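Local coordinates for choline binding protein PCPA (Streptococcus pneumoniae, PDB 4CP6) that probably attaches to choline on the pneumococcal cell wall while presenting a leucine-rich repeat region, and is studied as a vaccine antigen, at residues K258-S262 and Y263-K267; E304-R308 and L309-G313; K327-G330 and K331-N335. All blocks are in the same frame, centred on the assembly; numbering follows the deposited sequence.

Contact 1 (K258-S262 and Y263-K267); sequences KELAS and YSFNK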
loop_
_atom_site.group_PDB
_atom_site.type_symbol
_atom_site.label_atom_id
_atom_site.label_comp_id
_atom_site.label_asym_id
_atom_site.label_seq_id
_atom_site.Cartn_x
_atom_site.Cartn_y
_atom_site.Cartn_z
ATOM N N LYS A 258 0.663 -10.207 -17.143
ATOM C CA LYS A 258 -0.414 -9.502 -17.846
ATOM C C LYS A 258 -0.600 -8.104 -17.234
ATOM O O LYS A 258 -1.056 -7.180 -17.919
ATOM C CB LYS A 258 -1.726 -10.260 -17.752
ATOM C CG LYS A 258 -1.643 -11.635 -18.418
ATOM C CD LYS A 258 -3.024 -12.242 -18.624
ATOM C CE LYS A 258 -3.019 -13.290 -19.717
ATOM N NZ LYS A 258 -2.826 -14.664 -19.175
ATOM N N GLU A 259 -0.291 -7.943 -15.938
ATOM C CA GLU A 259 -0.452 -6.632 -15.330
ATOM C C GLU A 259 0.519 -6.389 -14.219
ATOM O O GLU A 259 0.916 -7.326 -13.489
ATOM C CB GLU A 259 -1.895 -6.418 -14.839
ATOM C CG GLU A 259 -2.280 -7.273 -13.662
ATOM C CD GLU A 259 -3.675 -6.982 -13.138
ATOM O OE1 GLU A 259 -3.947 -5.837 -12.704
ATOM O OE2 GLU A 259 -4.499 -7.921 -13.163
ATOM N N LEU A 260 0.857 -5.084 -14.043
ATOM C CA LEU A 260 1.618 -4.627 -12.888
ATOM C C LEU A 260 0.580 -4.042 -11.960
ATOM O O LEU A 260 -0.185 -3.155 -12.376
ATOM C CB LEU A 260 2.668 -3.577 -13.239
ATOM C CG LEU A 260 3.613 -3.948 -14.371
ATOM C CD1 LEU A 260 4.633 -2.866 -14.556
ATOM C CD2 LEU A 260 4.345 -5.262 -14.086
ATOM N N ALA A 261 0.507 -4.537 -10.726
ATOM C CA ALA A 261 -0.490 -4.038 -9.782
ATOM C C ALA A 261 -0.214 -2.593 -9.435
ATOM O O ALA A 261 0.911 -2.086 -9.580
ATOM C CB ALA A 261 -0.426 -4.859 -8.490
ATOM N N SER A 262 -1.235 -1.937 -8.929
ATOM C CA SER A 262 -1.058 -0.589 -8.447
ATOM C C SER A 262 0.030 -0.578 -7.364
ATOM O O SER A 262 0.117 -1.522 -6.553
ATOM C CB SER A 262 -2.370 -0.054 -7.894
ATOM O OG SER A 262 -2.980 -0.932 -6.962
ATOM N N TYR A 263 0.877 0.479 -7.368
ATOM C CA TYR A 263 1.975 0.674 -6.407
ATOM C C TYR A 263 3.030 -0.454 -6.440
ATOM O O TYR A 263 3.881 -0.521 -5.531
ATOM C CB TYR A 263 1.401 0.820 -4.977
ATOM C CG TYR A 263 0.719 2.154 -4.756
ATOM C CD1 TYR A 263 -0.637 2.326 -5.034
ATOM C CD2 TYR A 263 1.436 3.254 -4.292
ATOM C CE1 TYR A 263 -1.264 3.548 -4.818
ATOM C CE2 TYR A 263 0.814 4.478 -4.066
ATOM C CZ TYR A 263 -0.530 4.622 -4.347
ATOM O OH TYR A 263 -1.120 5.856 -4.085
ATOM N N SER A 264 3.047 -1.270 -7.509
ATOM C CA SER A 264 3.962 -2.413 -7.512
ATOM C C SER A 264 5.454 -2.093 -7.467
ATOM O O SER A 264 6.207 -2.946 -6.976
ATOM C CB SER A 264 3.689 -3.345 -8.678
ATOM O OG SER A 264 3.620 -2.634 -9.908
ATOM N N PHE A 265 5.913 -0.946 -8.002
ATOM C CA PHE A 265 7.337 -0.538 -7.934
ATOM C C PHE A 265 7.422 0.793 -7.205
ATOM O O PHE A 265 8.382 1.551 -7.392
ATOM C CB PHE A 265 7.994 -0.406 -9.341
ATOM C CG PHE A 265 8.159 -1.703 -10.087
ATOM C CD1 PHE A 265 7.060 -2.340 -10.664
ATOM C CD2 PHE A 265 9.420 -2.280 -10.241
ATOM C CE1 PHE A 265 7.224 -3.520 -11.409
ATOM C CE2 PHE A 265 9.581 -3.451 -10.991
ATOM C CZ PHE A 265 8.482 -4.082 -11.543
ATOM N N ASN A 266 6.452 1.085 -6.339
ATOM C CA ASN A 266 6.467 2.329 -5.596
ATOM C C ASN A 266 7.715 2.421 -4.711
ATOM O O ASN A 266 8.080 1.443 -4.065
ATOM C CB ASN A 266 5.208 2.423 -4.743
ATOM C CG ASN A 266 5.029 3.710 -4.019
ATOM O OD1 ASN A 266 5.190 4.827 -4.599
ATOM N ND2 ASN A 266 4.567 3.612 -2.828
ATOM N N LYS A 267 8.303 3.617 -4.634
ATOM C CA LYS A 267 9.476 3.934 -3.791
ATOM C C LYS A 267 10.719 3.158 -4.183
ATOM O O LYS A 267 11.657 3.099 -3.393
ATOM C CB LYS A 267 9.160 3.704 -2.288
ATOM C CG LYS A 267 7.983 4.529 -1.731
ATOM C CD LYS A 267 8.386 6.022 -1.730
ATOM C CE LYS A 267 7.366 6.991 -1.232
ATOM N NZ LYS A 267 7.906 8.372 -1.396
#

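Contact 2 (E304-R308 and L309-G313); sequences ETIER and LAFYG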
loop_
_atom_site.group_PDB
_atom_site.type_symbol
_atom_site.label_atom_id
_atom_site.label_comp_id
_atom_site.label_asym_id
_atom_site.label_seq_id
_atom_site.Cartn_x
_atom_site.Cartn_y
_atom_site.Cartn_z
ATOM N N GLU A 304 -2.128 -1.897 -23.193
ATOM C CA GLU A 304 -3.400 -1.260 -23.471
ATOM C C GLU A 304 -3.729 -0.108 -22.523
ATOM O O GLU A 304 -4.470 0.802 -22.914
ATOM C CB GLU A 304 -4.530 -2.286 -23.265
ATOM C CG GLU A 304 -4.496 -3.519 -24.160
ATOM C CD GLU A 304 -5.506 -4.595 -23.782
ATOM O OE1 GLU A 304 -6.377 -4.336 -22.916
ATOM O OE2 GLU A 304 -5.399 -5.716 -24.329
ATOM N N THR A 305 -3.315 -0.216 -21.254
ATOM C CA THR A 305 -3.745 0.716 -20.225
ATOM C C THR A 305 -2.590 1.141 -19.369
ATOM O O THR A 305 -1.872 0.287 -18.838
ATOM C CB THR A 305 -4.811 -0.018 -19.332
ATOM O OG1 THR A 305 -5.887 -0.441 -20.179
ATOM C CG2 THR A 305 -5.337 0.866 -18.190
ATOM N N ILE A 306 -2.487 2.459 -19.116
ATOM C CA ILE A 306 -1.501 3.010 -18.197
ATOM C C ILE A 306 -2.288 3.912 -17.262
ATOM O O ILE A 306 -2.808 4.941 -17.689
ATOM C CB ILE A 306 -0.350 3.766 -18.872
ATOM C CG1 ILE A 306 0.256 2.966 -20.016
ATOM C CG2 ILE A 306 0.717 4.125 -17.824
ATOM C CD1 ILE A 306 1.334 3.776 -20.785
ATOM N N GLU A 307 -2.409 3.526 -15.981
ATOM C CA GLU A 307 -3.247 4.232 -15.032
ATOM C C GLU A 307 -2.618 5.470 -14.424
ATOM O O GLU A 307 -1.434 5.778 -14.636
ATOM C CB GLU A 307 -3.723 3.262 -13.932
ATOM C CG GLU A 307 -4.569 2.107 -14.439
ATOM C CD GLU A 307 -5.222 1.289 -13.336
ATOM O OE1 GLU A 307 -4.688 1.201 -12.199
ATOM O OE2 GLU A 307 -6.289 0.711 -13.634
ATOM N N ARG A 308 -3.429 6.172 -13.639
ATOM C CA ARG A 308 -3.075 7.417 -12.992
ATOM C C ARG A 308 -1.732 7.393 -12.278
ATOM O O ARG A 308 -1.458 6.487 -11.491
ATOM C CB ARG A 308 -4.204 7.809 -12.014
ATOM C CG ARG A 308 -3.892 8.979 -11.076
ATOM C CD ARG A 308 -5.156 9.501 -10.386
ATOM N NE ARG A 308 -4.836 10.638 -9.509
ATOM C CZ ARG A 308 -4.606 10.572 -8.203
ATOM N NH1 ARG A 308 -4.643 9.405 -7.573
ATOM N NH2 ARG A 308 -4.348 11.680 -7.511
ATOM N N LEU A 309 -0.897 8.374 -12.556
ATOM C CA LEU A 309 0.376 8.588 -11.883
ATOM C C LEU A 309 1.262 7.358 -11.919
ATOM O O LEU A 309 2.071 7.154 -11.016
ATOM C CB LEU A 309 0.190 9.161 -10.458
ATOM C CG LEU A 309 -0.369 10.603 -10.454
ATOM C CD1 LEU A 309 -0.999 10.950 -9.100
ATOM C CD2 LEU A 309 0.728 11.591 -10.813
ATOM N N ALA A 310 1.215 6.609 -13.024
ATOM C CA ALA A 310 2.115 5.454 -13.142
ATOM C C ALA A 310 3.584 5.934 -13.232
ATOM O O ALA A 310 4.474 5.286 -12.691
ATOM C CB ALA A 310 1.766 4.642 -14.391
ATOM N N PHE A 311 3.821 7.050 -13.936
ATOM C CA PHE A 311 5.133 7.670 -14.089
ATOM C C PHE A 311 5.077 8.967 -13.310
ATOM O O PHE A 311 4.533 9.962 -13.794
ATOM C CB PHE A 311 5.452 7.910 -15.572
ATOM C CG PHE A 311 5.569 6.615 -16.338
ATOM C CD1 PHE A 311 6.714 5.834 -16.239
ATOM C CD2 PHE A 311 4.549 6.191 -17.165
ATOM C CE1 PHE A 311 6.834 4.646 -16.966
ATOM C CE2 PHE A 311 4.663 4.985 -17.878
ATOM C CZ PHE A 311 5.813 4.241 -17.783
ATOM N N TYR A 312 5.594 8.948 -12.091
ATOM C CA TYR A 312 5.468 10.080 -11.175
ATOM C C TYR A 312 6.692 10.145 -10.313
ATOM O O TYR A 312 6.970 9.220 -9.565
ATOM C CB TYR A 312 4.237 9.815 -10.297
ATOM C CG TYR A 312 3.898 10.835 -9.236
ATOM C CD1 TYR A 312 4.075 12.198 -9.464
ATOM C CD2 TYR A 312 3.294 10.446 -8.042
ATOM C CE1 TYR A 312 3.644 13.147 -8.539
ATOM C CE2 TYR A 312 2.881 11.385 -7.097
ATOM C CZ TYR A 312 3.067 12.735 -7.349
ATOM O OH TYR A 312 2.645 13.682 -6.426
ATOM N N GLY A 313 7.440 11.227 -10.417
ATOM C CA GLY A 313 8.632 11.378 -9.583
ATOM C C GLY A 313 9.775 10.458 -9.963
ATOM O O GLY A 313 10.626 10.130 -9.117
#

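Contact 3 (K327-G330 and K331-N335); sequences KNFG and KHVMN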
loop_
_atom_site.group_PDB
_atom_site.type_symbol
_atom_site.label_atom_id
_atom_site.label_comp_id
_atom_site.label_asym_id
_atom_site.label_seq_id
_atom_site.Cartn_x
_atom_site.Cartn_y
_atom_site.Cartn_z
ATOM N N LYS A 327 -4.656 2.279 -25.353
ATOM C CA LYS A 327 -6.034 2.722 -25.502
ATOM C C LYS A 327 -6.485 3.611 -24.360
ATOM O O LYS A 327 -7.350 4.466 -24.555
ATOM C CB LYS A 327 -6.964 1.499 -25.558
ATOM C CG LYS A 327 -6.697 0.542 -26.740
ATOM C CD LYS A 327 -7.819 -0.485 -26.885
ATOM C CE LYS A 327 -7.321 -1.913 -26.844
ATOM N NZ LYS A 327 -8.436 -2.898 -26.934
ATOM N N ASN A 328 -5.964 3.365 -23.146
ATOM C CA ASN A 328 -6.472 4.044 -21.964
ATOM C C ASN A 328 -5.355 4.644 -21.167
ATOM O O ASN A 328 -4.451 3.928 -20.733
ATOM C CB ASN A 328 -7.223 3.028 -21.066
ATOM C CG ASN A 328 -8.175 2.130 -21.808
ATOM O OD1 ASN A 328 -9.137 2.600 -22.433
ATOM N ND2 ASN A 328 -7.893 0.830 -21.823
ATOM N N PHE A 329 -5.439 5.946 -20.926
ATOM C CA PHE A 329 -4.507 6.647 -20.050
ATOM C C PHE A 329 -5.278 7.197 -18.865
ATOM O O PHE A 329 -6.288 7.886 -19.072
ATOM C CB PHE A 329 -3.860 7.835 -20.753
ATOM C CG PHE A 329 -2.945 7.472 -21.877
ATOM C CD1 PHE A 329 -1.642 7.045 -21.629
ATOM C CD2 PHE A 329 -3.377 7.548 -23.194
ATOM C CE1 PHE A 329 -0.801 6.679 -22.682
ATOM C CE2 PHE A 329 -2.529 7.199 -24.240
ATOM C CZ PHE A 329 -1.244 6.789 -23.985
ATOM N N GLY A 330 -4.803 6.954 -17.640
ATOM C CA GLY A 330 -5.450 7.563 -16.491
ATOM C C GLY A 330 -5.077 9.038 -16.401
ATOM O O GLY A 330 -4.189 9.541 -17.114
ATOM N N LYS A 331 -5.718 9.731 -15.462
ATOM C CA LYS A 331 -5.459 11.153 -15.199
ATOM C C LYS A 331 -4.024 11.304 -14.664
ATOM O O LYS A 331 -3.578 10.483 -13.864
ATOM C CB LYS A 331 -6.496 11.658 -14.178
ATOM C CG LYS A 331 -6.453 13.142 -13.864
ATOM C CD LYS A 331 -7.681 13.548 -13.036
ATOM C CE LYS A 331 -7.574 14.942 -12.464
ATOM N NZ LYS A 331 -8.905 15.473 -12.044
ATOM N N HIS A 332 -3.284 12.326 -15.086
ATOM C CA HIS A 332 -1.912 12.559 -14.608
ATOM C C HIS A 332 -1.035 11.335 -14.801
ATOM O O HIS A 332 -0.308 10.932 -13.898
ATOM C CB HIS A 332 -1.879 13.051 -13.149
ATOM C CG HIS A 332 -2.460 14.419 -12.997
ATOM N ND1 HIS A 332 -1.797 15.554 -13.438
ATOM C CD2 HIS A 332 -3.654 14.781 -12.491
ATOM C CE1 HIS A 332 -2.587 16.570 -13.098
ATOM N NE2 HIS A 332 -3.725 16.151 -12.583
ATOM N N VAL A 333 -1.068 10.747 -16.004
ATOM C CA VAL A 333 -0.312 9.533 -16.228
ATOM C C VAL A 333 1.198 9.779 -16.138
ATOM O O VAL A 333 1.927 8.876 -15.707
ATOM C CB VAL A 333 -0.742 8.844 -17.531
ATOM C CG1 VAL A 333 -0.474 9.732 -18.748
ATOM C CG2 VAL A 333 -0.042 7.499 -17.676
ATOM N N MET A 334 1.674 10.981 -16.567
ATOM C CA MET A 334 3.105 11.325 -16.508
ATOM C C MET A 334 3.248 12.658 -15.803
ATOM O O MET A 334 2.784 13.698 -16.310
ATOM C CB MET A 334 3.718 11.417 -17.910
ATOM C CG MET A 334 3.762 10.072 -18.645
ATOM S SD MET A 334 4.199 10.272 -20.401
ATOM C CE MET A 334 2.644 10.949 -21.053
ATOM N N ASN A 335 3.909 12.659 -14.661
ATOM C CA ASN A 335 4.074 13.918 -13.938
ATOM C C ASN A 335 5.399 13.881 -13.173
ATOM O O ASN A 335 5.682 12.907 -12.460
ATOM C CB ASN A 335 2.895 14.176 -12.966
ATOM C CG ASN A 335 3.074 15.419 -12.105
ATOM O OD1 ASN A 335 3.865 15.423 -11.155
ATOM N ND2 ASN A 335 2.388 16.514 -12.432
#

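Contact 1 (K258-S262 and Y263-K267)
Ala261 and Ser264 are the ends of a type II beta turn, with their CA atoms 5.3 Å apart, and a type I turn from Tyr263 to Asn266 follows at once. The first turn is closed by a hydrogen bond from Ser264 N to Ala261 O, 3.1 Å long. Its N-H...O angle is 142°, and the nitrogen sits above the carbonyl plane rather than on a lone pair. Ser264 OG gives a second hydrogen bond to the same oxygen, Ala261 O, at 2.8 Å. This donor does lie in the carbonyl plane and uses a lone pair. One residue therefore grips one carbonyl oxygen twice, and the hydroxyl of the buried serine is satisfied inside the turn. A chi1 of 50° sets OG between the serine's own backbone N and carbonyl carbon, which swings it back to Ala261. The second turn carries its own backbone bond, from Asn266 N to Tyr263 O at 3.1 Å.

These turns belong to a coil of the BspA-type leucine-rich repeat. Strand 259-260 runs parallel to strands 238-241 and 282-283 in the ladder of stacked coils, and the chain bends away from it here.

Leu260 points from the strand into the buried side. Its CB lies 3.6 Å from Ser264 OG, so the hydroxyl is flanked by an apolar carbon. Farther out, Leu260 CD1 meets Phe265 CE1 at 4.1 Å, a single carbon-to-carbon touch at a slant to the ring. The Phe265 ring also stacks on Tyr242, and both Leu260 and Phe265 touch Leu239 of the neighbouring strand 238-241. The Tyr263 ring starts beside Ser262, with Tyr263 CD1 4.1 Å from Ser262 CB. It stacks with Phe286, and its OH is hydrogen-bonded to Arg207 NE. Ser262 OG is hydrogen-bonded to Asn204 OD1.

Contact 2 (E304-R308 and L309-G313)
Arg308 runs alongside Leu309, the two side chains pointing the same way. Arg308 CB starts beside the next peptide, 3.4 Å from Leu309 N. Arg308 CG keeps close to that nitrogen and also meets Leu309 CG at 3.9 Å. CG is anti to the arginine's backbone N (chi1 170°), and the chain stays extended as far as NE. This carries the guanidinium out level with the leucine's end. Arg308 CZ then reaches Leu309 CD1 at 3.7 Å, with NE and NH2 at similar range. The methyl sits over the centre of one guanidinium face, so the contact is apolar packing on a flat cation. The other leucine methyl, CD2, rests on a face of the Tyr312 ring, offset toward its rim.

The backbone here makes a type II beta turn from Glu307 to Ala310. Its hydrogen bond, Ala310 N to Glu307 O at 3.2 Å, is weak. Inside the bend, Ile306 CG2 packs on Ala310 CB at 3.6 Å. The same methyl meets Phe311 CE2 at 4.0 Å. Phe311 goes on to Phe288 and Leu320, and Ile306 to Leu322. Exposed arginine outside, buried aliphatic and aromatic groups inside: this turn links strands 305-306 and 311-312 within a coil of the leucine-rich repeat solenoid.

Contact 3 (K327-G330 and K331-N335)
Phe329 and Val333 meet across a bend in a coil of the BspA-type leucine-rich repeat, between strand 328-329 and strand 334-335. Phe329 CD1 lies 4.1 Å from Val333 CG1. The methyl approaches the ring at a slant, and the two side chains touch through this one pair of carbons. The valine's chi1 of 62° explains which branch is used. It holds CG1 between the valine's backbone N and carbonyl carbon, facing back to the strand that holds Phe329. CG2 is anti to the backbone N and goes another way, so the two methyls serve different neighbours.

Between these side chains the backbone bends at Gly330, Lys331 and His332. Gly330 O faces the inside of the bend. It is 3.5 Å from Val333 CB and 4.1 Å from Val333 CG1, so the valine packs on the carbonyl as well as on the ring. Val333 N also lies 3.5 Å from Gly330 O, but no hydrogen bond forms between them. No hydrogen bond closes the bend between 327-330 and 331-335; the side-chain touch across it is Phe329 with Val333. Lys331 CG is anti to its backbone N (chi1 -175°). The side chain is extended beyond CG and touches Phe355.

The next part of the chain contributes further aromatic partners. Phe329 meets Phe356 edge-to-face, and His332 stacks on Phe355. Met334 also packs on Phe356, and Phe329 and Met334 both touch Leu322 of strand 319-322. The inner residues, Phe329, Val333 and Met334, thus pack as apolar groups inside the coil while Lys331 remains exposed, the pattern of a leucine-rich repeat solenoid, whose short parallel strands stack from coil to coil.

How the contacts relate
From the N terminus the contacts come in series. Contact 1 closes its turn first, contact 2 closes its turn next and contact 3 forms its bend last, and none crosses another. Strands 259-260, 305-306 and 328-329 lie in one sheet, with strand 282-283 between the first two. Contacts 1 and 2 therefore do not touch; their centres are about 10 Å apart. Contacts 2 and 3 are direct neighbours, with centres about 5 Å apart. Probable hydrogen bonds join Gly330 N to Ile306 O at 2.8 Å and Lys327 N to Glu304 O at 2.9 Å. Inside, Ile306 CG2 packs on Val333 CG2. Strands 311-312 and 334-335 join the same two stretches of chain through a second parallel sheet.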